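Local coordinates for sugar ABC transporter substrate-binding protein, BlMnBP1 (Bifidobacterium animalis subsp. lactis ATCC 27673, PDB 6I5R) that binds mannobiose and probably delivers beta-manno-oligosaccharides to the membrane components of a sugar ABC transporter, at residues V106-E110 and E389-N394; L130-K134 and I317-S322; I143-G147 and G356-K360; P215-Q220 and I379-K385. All coordinates share one frame; numbering follows the deposited sequence.

Interaction 1. Residues V106-E110 and E389-N394. With ZN (zinc ion), chain J.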
loop_
_atom_site.group_PDB
_atom_site.type_symbol
_atom_site.label_atom_id
_atom_site.label_comp_id
_atom_site.label_asym_id
_atom_site.label_seq_id
_atom_site.Cartn_x
_atom_site.Cartn_y
_atom_site.Cartn_z
ATOM N N VAL A 106 -0.342 7.349 10.961
ATOM C CA VAL A 106 -0.370 7.529 12.417
ATOM C C VAL A 106 0.794 6.787 13.050
ATOM O O VAL A 106 0.996 5.611 12.749
ATOM C CB VAL A 106 -1.707 7.034 13.029
ATOM C CG1 VAL A 106 -1.711 7.246 14.488
ATOM C CG2 VAL A 106 -2.842 7.688 12.320
ATOM N N ASP A 107 1.508 7.447 13.976
ATOM C CA ASP A 107 2.529 6.811 14.799
ATOM C C ASP A 107 1.905 5.611 15.517
ATOM O O ASP A 107 0.929 5.745 16.259
ATOM C CB ASP A 107 3.124 7.820 15.801
ATOM C CG ASP A 107 4.381 7.293 16.508
ATOM O OD1 ASP A 107 4.544 6.126 16.942
ATOM O OD2 ASP A 107 5.308 8.086 16.732
ATOM N N LYS A 108 2.539 4.443 15.370
ATOM C CA LYS A 108 2.110 3.275 16.128
ATOM C C LYS A 108 1.926 3.609 17.593
ATOM O O LYS A 108 0.955 3.194 18.222
ATOM C CB LYS A 108 3.135 2.147 16.021
ATOM C CG LYS A 108 3.199 1.460 14.699
ATOM C CD LYS A 108 4.435 0.603 14.702
ATOM C CE LYS A 108 4.405 -0.434 13.621
ATOM N NZ LYS A 108 5.616 -1.261 13.838
ATOM N N SER A 109 2.877 4.336 18.159
ATOM C CA SER A 109 2.782 4.677 19.561
ATOM C C SER A 109 1.535 5.496 19.880
ATOM O O SER A 109 1.207 5.652 21.065
ATOM C CB SER A 109 4.030 5.451 19.968
ATOM O OG SER A 109 4.044 6.684 19.265
ATOM N N GLU A 110 0.845 6.038 18.868
ATOM C CA GLU A 110 -0.375 6.792 19.099
ATOM C C GLU A 110 -1.633 5.985 18.803
ATOM O O GLU A 110 -2.741 6.506 18.977
ATOM C CB GLU A 110 -0.388 8.070 18.265
ATOM C CG GLU A 110 0.465 9.192 18.824
ATOM C CD GLU A 110 0.375 10.436 17.988
ATOM O OE1 GLU A 110 1.392 11.157 17.892
ATOM O OE2 GLU A 110 -0.710 10.698 17.422
ATOM N N GLU A 389 9.773 -0.918 18.597
ATOM C CA GLU A 389 8.607 -0.947 17.719
ATOM C C GLU A 389 8.321 0.430 17.140
ATOM O O GLU A 389 7.841 0.544 16.009
ATOM C CB GLU A 389 7.410 -1.466 18.506
ATOM C CG GLU A 389 6.268 -2.042 17.681
ATOM C CD GLU A 389 5.209 -2.735 18.556
ATOM O OE1 GLU A 389 5.236 -2.551 19.777
ATOM O OE2 GLU A 389 4.350 -3.462 18.020
ATOM N N ASP A 390 8.644 1.469 17.893
ATOM C CA ASP A 390 8.309 2.850 17.589
ATOM C C ASP A 390 9.443 3.585 16.891
ATOM O O ASP A 390 9.290 4.762 16.538
ATOM C CB ASP A 390 7.951 3.571 18.898
ATOM C CG ASP A 390 7.272 4.899 18.659
ATOM O OD1 ASP A 390 6.611 5.044 17.613
ATOM O OD2 ASP A 390 7.389 5.810 19.505
ATOM N N LEU A 391 10.577 2.919 16.683
ATOM C CA LEU A 391 11.763 3.625 16.230
ATOM C C LEU A 391 11.582 4.164 14.809
ATOM O O LEU A 391 11.938 5.314 14.531
ATOM C CB LEU A 391 12.973 2.692 16.303
ATOM C CG LEU A 391 14.251 3.400 15.893
ATOM C CD1 LEU A 391 14.613 4.463 16.920
ATOM C CD2 LEU A 391 15.383 2.414 15.717
ATOM N N LEU A 392 11.018 3.367 13.913
ATOM C CA LEU A 392 10.835 3.849 12.542
ATOM C C LEU A 392 9.882 5.037 12.514
ATOM O O LEU A 392 10.134 6.032 11.830
ATOM C CB LEU A 392 10.324 2.741 11.620
ATOM C CG LEU A 392 10.028 3.218 10.184
ATOM C CD1 LEU A 392 11.288 3.557 9.380
ATOM C CD2 LEU A 392 9.177 2.148 9.505
ATOM N N ALA A 393 8.765 4.946 13.238
ATOM C CA ALA A 393 7.805 6.040 13.224
ATOM C C ALA A 393 8.445 7.331 13.722
ATOM O O ALA A 393 8.192 8.414 13.177
ATOM C CB ALA A 393 6.582 5.679 14.070
ATOM N N ASN A 394 9.311 7.227 14.734
ATOM C CA ASN A 394 9.896 8.397 15.361
ATOM C C ASN A 394 11.002 9.010 14.514
ATOM O O ASN A 394 11.116 10.234 14.423
ATOM C CB ASN A 394 10.426 8.010 16.736
ATOM C CG ASN A 394 9.315 7.705 17.725
ATOM O OD1 ASN A 394 8.107 7.808 17.427
ATOM N ND2 ASN A 394 9.719 7.254 18.888
HETATM ZN ZN ZN J . 6.156 7.071 18.345
HETATM O O HOH W 1 8.464 -0.623 13.227
HETATM O O HOH W 2 7.364 8.260 19.639
#

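Interaction 2. Residues L130-K134 and I317-S322. With BMA (beta-D-mannopyranose), chain B.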
loop_
_atom_site.group_PDB
_atom_site.type_symbol
_atom_site.label_atom_id
_atom_site.label_comp_id
_atom_site.label_asym_id
_atom_site.label_seq_id
_atom_site.Cartn_x
_atom_site.Cartn_y
_atom_site.Cartn_z
ATOM N N LEU A 130 -0.416 -10.728 9.271
ATOM C CA LEU A 130 0.074 -9.368 9.427
ATOM C C LEU A 130 -0.437 -8.734 10.716
ATOM O O LEU A 130 -0.703 -7.539 10.768
ATOM C CB LEU A 130 -0.313 -8.520 8.219
ATOM C CG LEU A 130 0.174 -9.132 6.913
ATOM C CD1 LEU A 130 -0.444 -8.405 5.718
ATOM C CD2 LEU A 130 1.698 -9.065 6.810
ATOM N N ALA A 131 -0.559 -9.547 11.767
ATOM C CA ALA A 131 -1.130 -9.068 13.012
ATOM C C ALA A 131 -0.261 -8.030 13.693
ATOM O O ALA A 131 -0.789 -7.226 14.456
ATOM C CB ALA A 131 -1.375 -10.234 13.981
ATOM N N ASP A 132 1.038 -8.011 13.424
ATOM C CA ASP A 132 1.942 -7.078 14.080
ATOM C C ASP A 132 2.227 -5.849 13.238
ATOM O O ASP A 132 3.071 -5.027 13.622
ATOM C CB ASP A 132 3.259 -7.798 14.434
ATOM C CG ASP A 132 4.036 -8.220 13.215
ATOM O OD1 ASP A 132 3.601 -7.920 12.087
ATOM O OD2 ASP A 132 5.101 -8.876 13.359
ATOM N N GLU A 133 1.561 -5.715 12.088
ATOM C CA GLU A 133 1.801 -4.568 11.220
ATOM C C GLU A 133 1.240 -3.293 11.841
ATOM O O GLU A 133 1.917 -2.261 11.893
ATOM C CB GLU A 133 1.189 -4.847 9.842
ATOM C CG GLU A 133 1.418 -3.796 8.800
ATOM C CD GLU A 133 0.725 -4.156 7.488
ATOM O OE1 GLU A 133 -0.510 -4.060 7.452
ATOM O OE2 GLU A 133 1.393 -4.538 6.503
ATOM N N LYS A 134 0.003 -3.349 12.327
ATOM C CA LYS A 134 -0.610 -2.213 13.024
ATOM C C LYS A 134 -0.819 -2.601 14.482
ATOM O O LYS A 134 -1.932 -2.845 14.925
ATOM C CB LYS A 134 -1.919 -1.812 12.369
ATOM C CG LYS A 134 -1.819 -1.617 10.872
ATOM C CD LYS A 134 -1.105 -0.328 10.517
ATOM C CE LYS A 134 -1.220 -0.010 9.044
ATOM N NZ LYS A 134 -0.469 1.198 8.694
ATOM N N ILE A 317 4.998 -8.717 0.960
ATOM C CA ILE A 317 3.549 -8.710 1.118
ATOM C C ILE A 317 3.215 -7.897 2.347
ATOM O O ILE A 317 3.779 -8.128 3.428
ATOM C CB ILE A 317 2.983 -10.123 1.238
ATOM C CG1 ILE A 317 3.196 -10.855 -0.075
ATOM C CG2 ILE A 317 1.536 -10.033 1.575
ATOM C CD1 ILE A 317 3.085 -12.329 0.116
ATOM N N ALA A 318 2.316 -6.938 2.179
ATOM C CA ALA A 318 1.973 -6.030 3.252
ATOM C C ALA A 318 0.497 -5.690 3.127
ATOM O O ALA A 318 -0.147 -5.986 2.113
ATOM C CB ALA A 318 2.861 -4.779 3.230
ATOM N N GLY A 319 -0.053 -5.145 4.205
ATOM C CA GLY A 319 -1.390 -4.626 4.145
ATOM C C GLY A 319 -1.431 -3.402 3.252
ATOM O O GLY A 319 -0.508 -2.590 3.234
ATOM N N ASP A 320 -2.512 -3.284 2.494
ATOM C CA ASP A 320 -2.770 -2.055 1.751
ATOM C C ASP A 320 -3.274 -0.951 2.676
ATOM O O ASP A 320 -2.611 0.081 2.849
ATOM C CB ASP A 320 -3.771 -2.334 0.630
ATOM C CG ASP A 320 -4.265 -1.071 -0.023
ATOM O OD1 ASP A 320 -3.461 -0.334 -0.636
ATOM O OD2 ASP A 320 -5.459 -0.815 0.055
ATOM N N TYR A 321 -4.404 -1.197 3.332
ATOM C CA TYR A 321 -5.027 -0.289 4.287
ATOM C C TYR A 321 -5.704 -1.142 5.349
ATOM O O TYR A 321 -6.340 -2.148 5.022
ATOM C CB TYR A 321 -6.068 0.598 3.616
ATOM C CG TYR A 321 -5.644 2.023 3.346
ATOM C CD1 TYR A 321 -5.311 2.885 4.383
ATOM C CD2 TYR A 321 -5.622 2.520 2.054
ATOM C CE1 TYR A 321 -4.970 4.187 4.149
ATOM C CE2 TYR A 321 -5.254 3.824 1.807
ATOM C CZ TYR A 321 -4.945 4.665 2.861
ATOM O OH TYR A 321 -4.592 5.986 2.611
ATOM N N SER A 322 -5.549 -0.766 6.613
ATOM C CA SER A 322 -6.073 -1.577 7.699
ATOM C C SER A 322 -7.301 -0.931 8.322
ATOM O O SER A 322 -7.358 0.290 8.478
ATOM C CB SER A 322 -5.015 -1.791 8.776
ATOM O OG SER A 322 -3.996 -2.640 8.285
HETATM C C1 BMA B . -6.028 4.197 -3.953
HETATM C C2 BMA B . -5.185 5.009 -2.923
HETATM C C3 BMA B . -4.003 4.179 -2.529
HETATM C C4 BMA B . -4.411 2.755 -2.168
HETATM C C5 BMA B . -5.209 2.109 -3.301
HETATM C C6 BMA B . -5.691 0.720 -2.931
HETATM O O2 BMA B . -5.903 5.198 -1.706
HETATM O O3 BMA B . -3.275 4.741 -1.433
HETATM O O4 BMA B . -3.236 2.013 -1.965
HETATM O O5 BMA B . -6.367 2.928 -3.539
HETATM O O6 BMA B . -6.615 0.783 -1.832
HETATM O O HOH W 3 -2.541 -4.596 9.202
HETATM O O HOH W 4 -2.112 -1.935 6.291
HETATM O O HOH W 5 1.628 -1.680 5.126
HETATM O O HOH W 6 -1.593 0.648 5.632
#

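Interaction 3. Residues I143-G147 and G356-K360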
loop_
_atom_site.group_PDB
_atom_site.type_symbol
_atom_site.label_atom_id
_atom_site.label_comp_id
_atom_site.label_asym_id
_atom_site.label_seq_id
_atom_site.Cartn_x
_atom_site.Cartn_y
_atom_site.Cartn_z
ATOM N N ILE A 143 -6.406 -4.310 11.222
ATOM C CA ILE A 143 -6.432 -5.531 10.426
ATOM C C ILE A 143 -6.398 -5.130 8.954
ATOM O O ILE A 143 -7.193 -4.294 8.517
ATOM C CB ILE A 143 -7.684 -6.375 10.721
ATOM C CG1 ILE A 143 -7.780 -6.676 12.226
ATOM C CG2 ILE A 143 -7.689 -7.650 9.885
ATOM C CD1 ILE A 143 -8.887 -7.663 12.606
ATOM N N ALA A 144 -5.508 -5.748 8.184
ATOM C CA ALA A 144 -5.349 -5.353 6.795
ATOM C C ALA A 144 -6.584 -5.712 5.982
ATOM O O ALA A 144 -7.241 -6.722 6.232
ATOM C CB ALA A 144 -4.111 -6.025 6.196
ATOM N N ASN A 145 -6.902 -4.856 5.000
ATOM C CA ASN A 145 -8.045 -5.121 4.126
ATOM C C ASN A 145 -7.736 -6.282 3.177
ATOM O O ASN A 145 -8.620 -7.090 2.852
ATOM C CB ASN A 145 -8.436 -3.848 3.351
ATOM C CG ASN A 145 -7.277 -3.245 2.538
ATOM O OD1 ASN A 145 -6.160 -3.731 2.567
ATOM N ND2 ASN A 145 -7.571 -2.167 1.800
ATOM N N ASN A 146 -6.493 -6.358 2.704
ATOM C CA ASN A 146 -5.953 -7.514 2.012
ATOM C C ASN A 146 -4.452 -7.335 1.870
ATOM O O ASN A 146 -3.924 -6.225 1.976
ATOM C CB ASN A 146 -6.609 -7.753 0.646
ATOM C CG ASN A 146 -6.530 -6.547 -0.292
ATOM O OD1 ASN A 146 -6.149 -5.463 0.095
ATOM N ND2 ASN A 146 -6.944 -6.749 -1.531
ATOM N N GLY A 147 -3.768 -8.462 1.669
ATOM C CA GLY A 147 -2.328 -8.446 1.504
ATOM C C GLY A 147 -2.004 -8.136 0.057
ATOM O O GLY A 147 -2.571 -8.729 -0.862
ATOM N N GLY A 356 -6.224 -9.475 -4.115
ATOM C CA GLY A 356 -5.261 -9.496 -3.046
ATOM C C GLY A 356 -5.262 -10.794 -2.251
ATOM O O GLY A 356 -6.095 -11.681 -2.440
ATOM N N ILE A 357 -4.346 -10.831 -1.301
ATOM C CA ILE A 357 -4.113 -12.042 -0.497
ATOM C C ILE A 357 -5.024 -11.986 0.706
ATOM O O ILE A 357 -5.011 -10.993 1.454
ATOM C CB ILE A 357 -2.638 -12.128 -0.081
ATOM C CG1 ILE A 357 -1.776 -12.366 -1.318
ATOM C CG2 ILE A 357 -2.444 -13.196 0.987
ATOM C CD1 ILE A 357 -0.396 -11.794 -1.135
ATOM N N PRO A 358 -5.851 -13.019 0.949
ATOM C CA PRO A 358 -6.743 -12.993 2.115
ATOM C C PRO A 358 -5.961 -12.928 3.411
ATOM O O PRO A 358 -4.832 -13.421 3.521
ATOM C CB PRO A 358 -7.533 -14.306 2.025
ATOM C CG PRO A 358 -7.126 -14.991 0.793
ATOM C CD PRO A 358 -5.952 -14.271 0.174
ATOM N N ILE A 359 -6.590 -12.300 4.399
ATOM C CA ILE A 359 -5.958 -12.029 5.678
ATOM C C ILE A 359 -6.349 -13.035 6.755
ATOM O O ILE A 359 -5.600 -13.190 7.733
ATOM C CB ILE A 359 -6.282 -10.576 6.100
ATOM C CG1 ILE A 359 -5.709 -9.641 5.036
ATOM C CG2 ILE A 359 -5.735 -10.257 7.467
ATOM C CD1 ILE A 359 -4.241 -9.628 4.955
ATOM N N LYS A 360 -7.474 -13.737 6.607
ATOM C CA LYS A 360 -7.766 -14.816 7.537
ATOM C C LYS A 360 -6.575 -15.764 7.590
ATOM O O LYS A 360 -6.049 -16.184 6.550
ATOM C CB LYS A 360 -9.033 -15.568 7.126
ATOM C CG LYS A 360 -9.423 -16.613 8.155
ATOM C CD LYS A 360 -10.686 -17.379 7.770
ATOM C CE LYS A 360 -11.173 -18.139 8.977
ATOM N NZ LYS A 360 -12.478 -18.797 8.725
HETATM O O HOH W 7 -9.073 -10.133 3.804
#

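Interaction 4. Residues P215-Q220 and I379-K385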
loop_
_atom_site.group_PDB
_atom_site.type_symbol
_atom_site.label_atom_id
_atom_site.label_comp_id
_atom_site.label_asym_id
_atom_site.label_seq_id
_atom_site.Cartn_x
_atom_site.Cartn_y
_atom_site.Cartn_z
ATOM N N PRO A 215 14.019 -8.887 5.181
ATOM C CA PRO A 215 12.752 -8.589 5.870
ATOM C C PRO A 215 12.904 -7.685 7.074
ATOM O O PRO A 215 11.915 -7.120 7.539
ATOM C CB PRO A 215 12.249 -9.977 6.288
ATOM C CG PRO A 215 12.906 -10.918 5.311
ATOM C CD PRO A 215 14.275 -10.337 5.111
ATOM N N LYS A 216 14.096 -7.561 7.611
ATOM C CA LYS A 216 14.353 -6.677 8.734
ATOM C C LYS A 216 14.710 -5.256 8.301
ATOM O O LYS A 216 14.937 -4.402 9.164
ATOM C CB LYS A 216 15.506 -7.221 9.588
ATOM C CG LYS A 216 15.213 -8.542 10.274
ATOM C CD LYS A 216 16.312 -9.007 11.213
ATOM C CE LYS A 216 15.894 -10.303 11.906
ATOM N NZ LYS A 216 16.964 -10.747 12.859
ATOM N N PHE A 217 14.786 -4.975 6.995
ATOM C CA PHE A 217 15.295 -3.678 6.575
ATOM C C PHE A 217 14.388 -2.541 7.038
ATOM O O PHE A 217 14.857 -1.536 7.572
ATOM C CB PHE A 217 15.434 -3.603 5.061
ATOM C CG PHE A 217 16.168 -2.374 4.614
ATOM C CD1 PHE A 217 17.557 -2.356 4.616
ATOM C CD2 PHE A 217 15.488 -1.221 4.282
ATOM C CE1 PHE A 217 18.242 -1.227 4.255
ATOM C CE2 PHE A 217 16.185 -0.074 3.911
ATOM C CZ PHE A 217 17.559 -0.088 3.898
ATOM N N MET A 218 13.082 -2.689 6.823
ATOM C CA MET A 218 12.158 -1.588 7.081
ATOM C C MET A 218 12.147 -1.183 8.549
ATOM O O MET A 218 12.255 0.000 8.870
ATOM C CB MET A 218 10.738 -1.972 6.662
ATOM C CG MET A 218 9.755 -0.875 6.951
ATOM S SD MET A 218 9.963 0.482 5.770
ATOM C CE MET A 218 8.968 -0.131 4.432
ATOM N N ASN A 219 11.933 -2.140 9.450
ATOM C CA ASN A 219 11.708 -1.810 10.854
ATOM C C ASN A 219 12.970 -1.858 11.699
ATOM O O ASN A 219 12.975 -1.312 12.802
ATOM C CB ASN A 219 10.650 -2.750 11.452
ATOM C CG ASN A 219 9.274 -2.500 10.861
ATOM O OD1 ASN A 219 8.896 -1.345 10.685
ATOM N ND2 ASN A 219 8.522 -3.569 10.556
ATOM N N GLN A 220 14.046 -2.473 11.214
ATOM C CA GLN A 220 15.268 -2.542 12.001
ATOM C C GLN A 220 16.409 -1.753 11.364
ATOM O O GLN A 220 16.985 -0.867 12.003
ATOM C CB GLN A 220 15.703 -3.999 12.225
ATOM C CG GLN A 220 14.744 -4.780 13.104
ATOM C CD GLN A 220 15.239 -6.181 13.454
ATOM O OE1 GLN A 220 16.444 -6.454 13.493
ATOM N NE2 GLN A 220 14.311 -7.066 13.726
ATOM N N ILE A 379 8.163 -12.111 0.845
ATOM C CA ILE A 379 8.564 -11.905 2.231
ATOM C C ILE A 379 7.610 -10.907 2.880
ATOM O O ILE A 379 6.882 -10.192 2.209
ATOM C CB ILE A 379 10.019 -11.401 2.364
ATOM C CG1 ILE A 379 10.288 -10.186 1.459
ATOM C CG2 ILE A 379 11.013 -12.530 2.069
ATOM C CD1 ILE A 379 11.723 -9.614 1.636
ATOM N N THR A 380 7.669 -10.833 4.206
ATOM C CA THR A 380 6.964 -9.817 4.969
ATOM C C THR A 380 7.947 -9.118 5.899
ATOM O O THR A 380 8.971 -9.683 6.301
ATOM C CB THR A 380 5.831 -10.399 5.811
ATOM O OG1 THR A 380 6.396 -11.325 6.744
ATOM C CG2 THR A 380 4.820 -11.080 4.915
ATOM N N ASP A 381 7.620 -7.880 6.231
ATOM C CA ASP A 381 8.486 -7.091 7.093
ATOM C C ASP A 381 8.524 -7.702 8.493
ATOM O O ASP A 381 7.489 -7.859 9.147
ATOM C CB ASP A 381 7.999 -5.642 7.155
ATOM C CG ASP A 381 8.347 -4.846 5.934
ATOM O OD1 ASP A 381 9.214 -5.279 5.151
ATOM O OD2 ASP A 381 7.786 -3.739 5.784
ATOM N N ALA A 382 9.719 -8.011 8.966
ATOM C CA ALA A 382 9.905 -8.453 10.333
ATOM C C ALA A 382 9.653 -7.307 11.321
ATOM O O ALA A 382 9.907 -6.139 11.019
ATOM C CB ALA A 382 11.322 -8.981 10.483
ATOM N N PRO A 383 9.154 -7.613 12.509
ATOM C CA PRO A 383 9.028 -6.572 13.533
ATOM C C PRO A 383 10.405 -6.137 13.989
ATOM O O PRO A 383 11.399 -6.841 13.815
ATOM C CB PRO A 383 8.255 -7.260 14.657
ATOM C CG PRO A 383 8.580 -8.714 14.493
ATOM C CD PRO A 383 8.802 -8.949 13.018
ATOM N N ALA A 384 10.461 -4.937 14.546
ATOM C CA ALA A 384 11.698 -4.465 15.138
ATOM C C ALA A 384 12.035 -5.341 16.339
ATOM O O ALA A 384 11.205 -6.113 16.817
ATOM C CB ALA A 384 11.568 -3.000 15.562
ATOM N N LYS A 385 13.274 -5.225 16.818
ATOM C CA LYS A 385 13.622 -5.869 18.068
ATOM C C LYS A 385 12.754 -5.317 19.204
ATOM O O LYS A 385 12.155 -4.233 19.110
ATOM C CB LYS A 385 15.097 -5.676 18.388
ATOM C CG LYS A 385 15.958 -6.116 17.241
ATOM C CD LYS A 385 17.348 -5.651 17.418
ATOM C CE LYS A 385 18.193 -5.946 16.158
ATOM N NZ LYS A 385 18.015 -7.307 15.493
HETATM O O HOH W 8 11.219 -4.953 8.933
HETATM O O HOH W 9 12.109 -4.945 5.067
#

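Interaction 1. Residues V106-E110 and E389-N394
With CG swung away from the backbone N in both residues (chi1 -169° in D107, -166° in D390), the carboxylates of D107 and D390 reach across to the same zinc ion. Each carboxylate chelates through both oxygens: zinc lies 2.1 Å from D107 OD2 and 2.1 Å from D390 OD2, with the two OD1 atoms bound slightly farther out. The side chains run nearly perpendicular to each other, their carboxylate planes 49° apart. S109 OG, at 2.3 Å from zinc, and N394 OD1 add one ligand from each segment, and water 2 completes a seven-ligand shell. This is a surface site joining two segments some 280 residues apart in the chain, a loop that follows strand 100-102 and the start of helix 391-399. An Asx turn shapes the loop side: S109 N donates to D107 OD1 over 2.7 Å, orienting a carboxylate oxygen that also binds the metal. On the helix side, N394 ND2 donates to D390 OD2 from above the carboxylate plane, tying together two zinc ligands four residues apart. The methyl CB of A393 packs 3.5 Å from D107 OD1. Beyond the metal, water 1, 3.0 Å from K108 NZ, whose N-H it accepts, also lies 3.1 Å from E389 O.

Interaction 2. Residues L130-K134 and I317-S322
E133 OE2 receives the backbone N-H of G319 on its syn lone pair, 2.8 Å from G319 N, in a bond with an N-H...O angle of 165°. The same oxygen lies 3.6 Å from A318 CB, alongside the methyl group. L130 comes up beside this polar grip and lays CD1 against the peptide linking A318 to G319, 3.6 Å from G319 N. At the other end of the contact, K134 CG packs 3.5 Å from S322 OG; the bend at chi2 (-74°) brings K134 CE back to 3.9 Å from S322 OG.

Waters form the next shell. Waters 3 and 4 each donate to E133 OE1 and each hydrogen-bond S322 OG, making two water bridges between the side chains. Water 5 donates to G319 O and more weakly to E133 OE2, while water 6 bonds D320 O and weakly K134 NZ.

Strand 314-325 of the central sheet here breaks into a short loop at the sugar pocket. D320 accepts from the mannose O4 and O6, one hydroxyl on each carboxylate oxygen, and N145 ND2 also donates to D320 OD2. Because E133 takes the N-H of the residue just before D320, and water 6 bonds D320 O, the contact probably helps set the backbone from which this sugar-binding carboxylate projects, acting as a second shell behind the pocket.

Interaction 3. Residues I143-G147 and G356-K360
G147 and I357 face each other as a single antiparallel bridge, a hydrogen-bonded pair that fastens the loop between helix 350-353 and strand 377-379 to the long strand 139-155, where that strand is interrupted near the sugar pocket. Both backbone bonds are short and nearly straight: G147 N donates to I357 O over 2.8 Å, with an angle of 174° at the hydrogen, and I357 N returns the bond to G147 O. Each donor lies in the plane of the carbonyl it meets, on a lone pair.

A second polar link is made by water 7, which donates to N145 O and accepts weakly from I359 N. Within the strand segment, N145 OD1 accepts from N146 N at 2.7 Å, and it also accepts from Y321 N of the neighbouring strand 314-325. Since Y321 lines the sugar pocket, that bond is consistent with a second-shell role for this asparagine.

Apolar contact centres on I359, whose branches spread over the 143-147 backbone. Its CG2, lying opposite the backbone N (chi1 -61° for CG1), meets I143 CG2 at 4.1 Å, and T345 of helix 331-346 touches both isoleucines. CG1 rests over the backbone, 3.7 Å from N146 CA. A turn at chi2 (-67°) brings I359 CD1 within 3.8 Å of A144 CB and 3.5 Å of G147 N.

Interaction 4. Residues P215-Q220 and I379-K385
P215 O takes the backbone N-H of A382 at 2.8 Å, the donor standing above the carbonyl plane, and it also accepts from water 8 and a longer CA-H contact from D381. Water 8 donates to P215 O and A382 O and accepts from N219 N. A382 O is therefore gripped twice, since N219 ND2 donates to it over 3.0 Å with A382 O almost in the amide plane. Water 9 serves the next N-H back, accepting from M218 N and donating to D381 OD1. Both N-H groups belong to the first turn of helix 217-224. N219 N does not reach P215 O, the carbonyl four residues back, and water 8 is inserted between them; waters 8 and 9 thus pass the bonds on to A382 O and D381 OD1 of the irregular chain that leaves strand 377-379. Farther along, Q220 uses both ends of its amide. NE2 donates to P383 O at 2.9 Å, in the plane of both groups, while OE1 accepts from K385 NZ at 2.7 Å; the lysine crosses the glutamine at about a right angle, its last bend (chi4 -43°) turning NZ onto that oxygen. P215 CG makes apolar contact with I379 CD1 at 4.1 Å, and the methylene CB of M218 lies against the carboxylate oxygen D381 OD2.

Overall arrangement
From the N terminus, the chain first passes V106-E110, which waits for E389-N394 to close interaction 1, the outermost loop; the other three nest inside it. L130-K134, I143-G147 and P215-Q220 follow in order, and their partners come in the same order, I317-S322, G356-K360 and I379-K385, so interactions 2, 3 and 4 cross one another. Interactions 2 and 3 meet on adjacent strands 314-325 and 139-155, their centres about 8 Å apart, beside the sugar pocket. Interaction 4 joins interaction 2 where strand 377-379 pairs with 314-325, and its helix packs on L392 of interaction 1, linking the sheet to the zinc-bearing surface.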